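Local coordinates for protein GH26A (Muricauda sp. MAR_2010_75, PDB 6Q75) that probably hydrolyses glycosidic bonds in polysaccharides, as a family 26 glycoside hydrolase built on a (beta/alpha)8 barrel, at residues V244-T249 and G270-L275; K259-L264 and Q290-W295. All blocks are in the same frame, centred on the assembly; numbering follows the deposited sequence.

Overall arrangement
Both contacts belong to the parallel barrel of this glycoside hydrolase, and both are mainly buried. Contact 1 lies deeper, in the wall, and pairs the two strands of a beta-alpha-beta unit. Contact 2, centred about 9 Å from the centre of contact 1, packs helix 258-268, the connection of that same unit, against the turn leading into strand 293-299, and shades off to exposed Pro-291 and Lys-292. The two meet where strands 273-278 and 293-299 lie side by side, and Ser-294 OG probably hydrogen-bonds to Ile-273 O. Backbone bonds, apolar side chains and one lysine ammonium hold contact 1; aromatic rings and a glutamine hold contact 2.

Contact 1: residues V244-T249 and G270-L275; sequences VDILAT and GKPIAL
Leu-247 and Thr-249 reach across to segment 270-275 by backbone hydrogen bonds. Leu-247 N gives its hydrogen to Pro-272 O (2.9 Å, 164° at the hydrogen), and Thr-249 N to Ala-274 O (3.1 Å). Ala-274 N returns a weak bond to Leu-247 O. Proline suits position 272: it has no N-H to give, its O accepts from Leu-247, and its ring packs crosswise against Ile-246 CG1.

A second polar link comes from a side chain. Lys-271 runs extended past the carbonyl oxygens of Asp-245 and Val-244 and bends only at its end (chi4 -80°), which brings NZ to 2.8 Å from Val-244 O, nearly in line with the C=O bond. His-241 O is a weaker second acceptor. Were an alanine here, the chain beyond CB would be gone, and Val-244 O would probably be left without its ammonium donor.

Apolar contacts fall on both faces. Ala-248 CB and Ala-274 CB lie 4.3 Å apart, small enough for the barrel interior. On the other face Leu-247 CD1 rests on Lys-271 CB (3.8 Å).

Backbone bonds thus set the parallel pairing of neighbouring barrel strands 246-251 and 273-278, and the lysine adds a side-chain bond to a carbonyl just ahead of the first.

Contact 2: residues K259-L264 and Q290-W295; sequences KDYDQL and QPKWSW
Tyr-261 reaches from helix 258-268 into the turn at Gln-290 to Trp-293. With CG anti to the backbone N (chi1 172°), the phenol leaves the helix and points at the turn. Gln-290 lies over one face: its CB sits 3.8 Å from the ring centroid, close to the normal, in a CH-pi contact. The rest of the glutamine runs back along the ring in the opposite direction, its amide turned only 24° from the ring plane. A long, flexible residue with a flat end suits this place, since its methylenes cover the aromatic surface while its amide still makes polar bonds.

Trp-293 meets the tyrosine differently. The edge of Tyr-261 is directed at the indole face in a T-shaped stack, the planes 60° apart, and CD1 comes within 3.6 Å of Trp-293 CE2. The indole is itself fixed by Gln-290, whose OE1 takes the NE1 hydrogen in the ring plane and on a lone pair (2.9 Å). Gln-290 NE2 is in turn bonded to Gln-258 OE1 and Tyr-256 O. Farther along the indole, Leu-264 CD2 touches Trp-293 CZ3 (3.8 Å), the leucine crossing the ring system at about a right angle. Both rings also pack on Ile-273, and Trp-293 on Leu-275 and Thr-249, which seats the helix on the outside of the barrel strands.

At the far end of the phenol, Lys-292 N donates a hydrogen to Tyr-261 OH (3.1 Å). The methylenes of Lys-292 pass across the hydroxyl, with CB 3.2 Å from OH, and carry the ammonium end away from it.

Thus one glutamine fixes the indole through OE1 and covers a phenol face with its methylenes, while the hydroxyl ties a barrel helix to the type I turn leading into strand 293-299.

Contact 1: residues V244-T249 and G270-L275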
loop_
_atom_site.group_PDB
_atom_site.type_symbol
_atom_site.label_atom_id
_atom_site.label_comp_id
_atom_site.label_asym_id
_atom_site.label_seq_id
_atom_site.Cartn_x
_atom_site.Cartn_y
_atom_site.Cartn_z
ATOM N N VAL A 244 -4.202 -10.479 -7.037
ATOM C CA VAL A 244 -3.876 -9.916 -5.723
ATOM C C VAL A 244 -2.970 -10.899 -4.982
ATOM O O VAL A 244 -3.280 -12.092 -4.918
ATOM C CB VAL A 244 -5.150 -9.635 -4.896
ATOM C CG1 VAL A 244 -4.772 -9.160 -3.481
ATOM C CG2 VAL A 244 -6.073 -8.614 -5.595
ATOM N N ASP A 245 -1.853 -10.404 -4.414
ATOM C CA ASP A 245 -0.962 -11.210 -3.574
ATOM C C ASP A 245 -1.307 -11.095 -2.091
ATOM O O ASP A 245 -1.257 -12.091 -1.362
ATOM C CB ASP A 245 0.497 -10.765 -3.755
ATOM C CG ASP A 245 1.092 -11.184 -5.108
ATOM O OD1 ASP A 245 1.113 -12.403 -5.435
ATOM O OD2 ASP A 245 1.535 -10.275 -5.850
ATOM N N ILE A 246 -1.610 -9.890 -1.635
ATOM C CA ILE A 246 -1.798 -9.607 -0.210
ATOM C C ILE A 246 -2.999 -8.688 -0.089
ATOM O O ILE A 246 -3.160 -7.772 -0.903
ATOM C CB ILE A 246 -0.532 -8.955 0.375
ATOM C CG1 ILE A 246 0.658 -9.907 0.250
ATOM C CG2 ILE A 246 -0.755 -8.548 1.869
ATOM C CD1 ILE A 246 1.836 -9.492 1.044
ATOM N N LEU A 247 -3.838 -8.896 0.939
ATOM C CA LEU A 247 -4.947 -7.984 1.211
ATOM C C LEU A 247 -4.632 -7.129 2.428
ATOM O O LEU A 247 -3.993 -7.583 3.374
ATOM C CB LEU A 247 -6.284 -8.726 1.420
ATOM C CG LEU A 247 -6.875 -9.469 0.208
ATOM C CD1 LEU A 247 -6.119 -10.738 -0.127
ATOM C CD2 LEU A 247 -8.387 -9.752 0.395
ATOM N N ALA A 248 -4.990 -5.857 2.359
ATOM C CA ALA A 248 -4.637 -4.956 3.435
ATOM C C ALA A 248 -5.799 -4.018 3.688
ATOM O O ALA A 248 -6.681 -3.833 2.845
ATOM C CB ALA A 248 -3.381 -4.139 3.111
ATOM N N THR A 249 -5.783 -3.416 4.865
ATOM C CA THR A 249 -6.788 -2.410 5.177
ATOM C C THR A 249 -6.158 -1.318 6.028
ATOM O O THR A 249 -5.106 -1.509 6.645
ATOM C CB THR A 249 -8.013 -3.027 5.865
ATOM O OG1 THR A 249 -9.095 -2.083 5.818
ATOM C CG2 THR A 249 -7.699 -3.378 7.289
ATOM N N GLY A 270 -6.612 -17.457 2.575
ATOM C CA GLY A 270 -5.256 -17.959 2.641
ATOM C C GLY A 270 -4.180 -16.990 2.195
ATOM O O GLY A 270 -3.007 -17.204 2.515
ATOM N N LYS A 271 -4.529 -15.923 1.473
ATOM C CA LYS A 271 -3.534 -14.909 1.183
ATOM C C LYS A 271 -3.201 -14.120 2.447
ATOM O O LYS A 271 -4.046 -13.969 3.330
ATOM C CB LYS A 271 -4.037 -13.967 0.100
ATOM C CG LYS A 271 -4.145 -14.692 -1.245
ATOM C CD LYS A 271 -4.538 -13.758 -2.345
ATOM C CE LYS A 271 -4.696 -14.539 -3.642
ATOM N NZ LYS A 271 -3.388 -14.828 -4.309
ATOM N N PRO A 272 -1.983 -13.582 2.551
ATOM C CA PRO A 272 -1.653 -12.777 3.735
ATOM C C PRO A 272 -2.505 -11.519 3.797
ATOM O O PRO A 272 -2.961 -11.000 2.775
ATOM C CB PRO A 272 -0.172 -12.425 3.550
ATOM C CG PRO A 272 0.346 -13.425 2.475
ATOM C CD PRO A 272 -0.845 -13.721 1.623
ATOM N N ILE A 273 -2.725 -11.042 5.022
ATOM C CA ILE A 273 -3.366 -9.751 5.224
ATOM C C ILE A 273 -2.406 -8.842 5.979
ATOM O O ILE A 273 -1.463 -9.299 6.639
ATOM C CB ILE A 273 -4.714 -9.861 5.972
ATOM C CG1 ILE A 273 -4.506 -10.404 7.381
ATOM C CG2 ILE A 273 -5.719 -10.690 5.200
ATOM C CD1 ILE A 273 -5.783 -10.409 8.185
ATOM N N ALA A 274 -2.675 -7.533 5.907
ATOM C CA ALA A 274 -1.791 -6.568 6.549
ATOM C C ALA A 274 -2.572 -5.314 6.895
ATOM O O ALA A 274 -3.622 -5.040 6.309
ATOM C CB ALA A 274 -0.612 -6.193 5.644
ATOM N N LEU A 275 -2.028 -4.541 7.836
ATOM C CA LEU A 275 -2.560 -3.215 8.161
ATOM C C LEU A 275 -1.821 -2.203 7.301
ATOM O O LEU A 275 -0.727 -1.750 7.648
ATOM C CB LEU A 275 -2.403 -2.909 9.654
ATOM C CG LEU A 275 -3.236 -3.786 10.584
ATOM C CD1 LEU A 275 -2.662 -3.772 12.033
ATOM C CD2 LEU A 275 -4.681 -3.395 10.520
#

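Contact 2: residues K259-L264 and Q290-W295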
loop_
_atom_site.group_PDB
_atom_site.type_symbol
_atom_site.label_atom_id
_atom_site.label_comp_id
_atom_site.label_asym_id
_atom_site.label_seq_id
_atom_site.Cartn_x
_atom_site.Cartn_y
_atom_site.Cartn_z
ATOM N N LYS A 259 -14.799 -7.961 13.895
ATOM C CA LYS A 259 -15.626 -8.311 12.745
ATOM C C LYS A 259 -14.967 -7.888 11.435
ATOM O O LYS A 259 -15.026 -8.624 10.448
ATOM C CB LYS A 259 -17.003 -7.659 12.870
ATOM N N ASP A 260 -14.361 -6.692 11.398
ATOM C CA ASP A 260 -13.647 -6.252 10.191
ATOM C C ASP A 260 -12.469 -7.173 9.883
ATOM O O ASP A 260 -12.226 -7.517 8.719
ATOM C CB ASP A 260 -13.129 -4.829 10.356
ATOM C CG ASP A 260 -14.234 -3.797 10.454
ATOM O OD1 ASP A 260 -15.423 -4.134 10.263
ATOM O OD2 ASP A 260 -13.893 -2.643 10.759
ATOM N N TYR A 261 -11.690 -7.538 10.910
ATOM C CA TYR A 261 -10.645 -8.547 10.726
ATOM C C TYR A 261 -11.226 -9.837 10.161
ATOM O O TYR A 261 -10.698 -10.388 9.187
ATOM C CB TYR A 261 -9.935 -8.789 12.056
ATOM C CG TYR A 261 -8.928 -9.923 12.151
ATOM C CD1 TYR A 261 -7.609 -9.753 11.748
ATOM C CD2 TYR A 261 -9.276 -11.130 12.755
ATOM C CE1 TYR A 261 -6.680 -10.798 11.904
ATOM C CE2 TYR A 261 -8.371 -12.149 12.908
ATOM C CZ TYR A 261 -7.077 -11.982 12.500
ATOM O OH TYR A 261 -6.202 -13.029 12.692
ATOM N N ASP A 262 -12.338 -10.317 10.733
ATOM C CA ASP A 262 -12.954 -11.551 10.227
ATOM C C ASP A 262 -13.384 -11.413 8.759
ATOM O O ASP A 262 -13.223 -12.358 7.966
ATOM C CB ASP A 262 -14.163 -11.917 11.085
ATOM C CG ASP A 262 -13.785 -12.446 12.456
ATOM O OD1 ASP A 262 -12.627 -12.875 12.661
ATOM O OD2 ASP A 262 -14.664 -12.440 13.339
ATOM N N GLN A 263 -13.921 -10.246 8.379
ATOM C CA GLN A 263 -14.319 -10.010 6.987
ATOM C C GLN A 263 -13.147 -10.095 6.027
ATOM O O GLN A 263 -13.264 -10.692 4.949
ATOM C CB GLN A 263 -14.938 -8.616 6.826
ATOM C CG GLN A 263 -15.868 -8.406 5.611
ATOM C CD GLN A 263 -16.376 -6.939 5.473
ATOM O OE1 GLN A 263 -15.932 -6.061 6.211
ATOM N NE2 GLN A 263 -17.076 -6.652 4.374
ATOM N N LEU A 264 -12.007 -9.528 6.403
ATOM C CA LEU A 264 -10.883 -9.533 5.479
ATOM C C LEU A 264 -10.242 -10.899 5.401
ATOM O O LEU A 264 -9.829 -11.315 4.319
ATOM C CB LEU A 264 -9.840 -8.503 5.897
ATOM C CG LEU A 264 -8.850 -8.105 4.810
ATOM C CD1 LEU A 264 -9.537 -7.337 3.699
ATOM C CD2 LEU A 264 -7.755 -7.261 5.451
ATOM N N GLN A 290 -5.698 -10.835 16.945
ATOM C CA GLN A 290 -5.691 -10.653 15.487
ATOM C C GLN A 290 -4.301 -10.955 14.929
ATOM O O GLN A 290 -3.632 -10.101 14.330
ATOM C CB GLN A 290 -6.170 -9.242 15.126
ATOM C CG GLN A 290 -7.612 -9.018 15.566
ATOM C CD GLN A 290 -8.109 -7.592 15.421
ATOM O OE1 GLN A 290 -7.537 -6.815 14.643
ATOM N NE2 GLN A 290 -9.147 -7.239 16.138
ATOM N N PRO A 291 -3.855 -12.202 15.071
ATOM C CA PRO A 291 -2.445 -12.527 14.787
ATOM C C PRO A 291 -2.121 -12.553 13.309
ATOM O O PRO A 291 -0.940 -12.558 12.957
ATOM C CB PRO A 291 -2.272 -13.916 15.419
ATOM C CG PRO A 291 -3.635 -14.519 15.347
ATOM C CD PRO A 291 -4.626 -13.377 15.500
ATOM N N LYS A 292 -3.117 -12.571 12.438
ATOM C CA LYS A 292 -2.826 -12.706 11.015
ATOM C C LYS A 292 -2.297 -11.420 10.379
ATOM O O LYS A 292 -1.809 -11.467 9.244
ATOM C CB LYS A 292 -4.084 -13.184 10.288
ATOM C CG LYS A 292 -4.389 -14.671 10.499
ATOM C CD LYS A 292 -5.700 -15.049 9.840
ATOM C CE LYS A 292 -6.229 -16.383 10.356
ATOM N NZ LYS A 292 -5.538 -17.522 9.757
ATOM N N TRP A 293 -2.385 -10.266 11.041
ATOM C CA TRP A 293 -1.820 -9.060 10.441
ATOM C C TRP A 293 -0.319 -9.251 10.237
ATOM O O TRP A 293 0.409 -9.561 11.180
ATOM C CB TRP A 293 -2.084 -7.829 11.314
ATOM C CG TRP A 293 -3.520 -7.474 11.530
ATOM C CD1 TRP A 293 -4.165 -7.385 12.746
ATOM C CD2 TRP A 293 -4.486 -7.069 10.540
ATOM N NE1 TRP A 293 -5.468 -6.972 12.561
ATOM C CE2 TRP A 293 -5.689 -6.781 11.220
ATOM C CE3 TRP A 293 -4.456 -6.949 9.137
ATOM C CZ2 TRP A 293 -6.849 -6.375 10.562
ATOM C CZ3 TRP A 293 -5.611 -6.537 8.488
ATOM C CH2 TRP A 293 -6.790 -6.255 9.197
ATOM N N SER A 294 0.145 -9.056 8.995
ATOM C CA SER A 294 1.535 -9.337 8.661
ATOM C C SER A 294 2.446 -8.146 8.837
ATOM O O SER A 294 3.643 -8.339 9.051
ATOM C CB SER A 294 1.657 -9.809 7.207
ATOM O OG SER A 294 0.748 -10.856 6.967
ATOM N N TRP A 295 1.925 -6.932 8.693
ATOM C CA TRP A 295 2.679 -5.728 9.005
ATOM C C TRP A 295 1.681 -4.644 9.360
ATOM O O TRP A 295 0.473 -4.788 9.152
ATOM C CB TRP A 295 3.633 -5.285 7.858
ATOM C CG TRP A 295 2.990 -4.640 6.660
ATOM C CD1 TRP A 295 2.585 -3.319 6.527
ATOM C CD2 TRP A 295 2.723 -5.273 5.396
ATOM N NE1 TRP A 295 2.069 -3.118 5.247
ATOM C CE2 TRP A 295 2.135 -4.302 4.550
ATOM C CE3 TRP A 295 2.911 -6.571 4.904
ATOM C CZ2 TRP A 295 1.740 -4.590 3.223
ATOM C CZ3 TRP A 295 2.492 -6.864 3.586
ATOM C CH2 TRP A 295 1.929 -5.866 2.766
#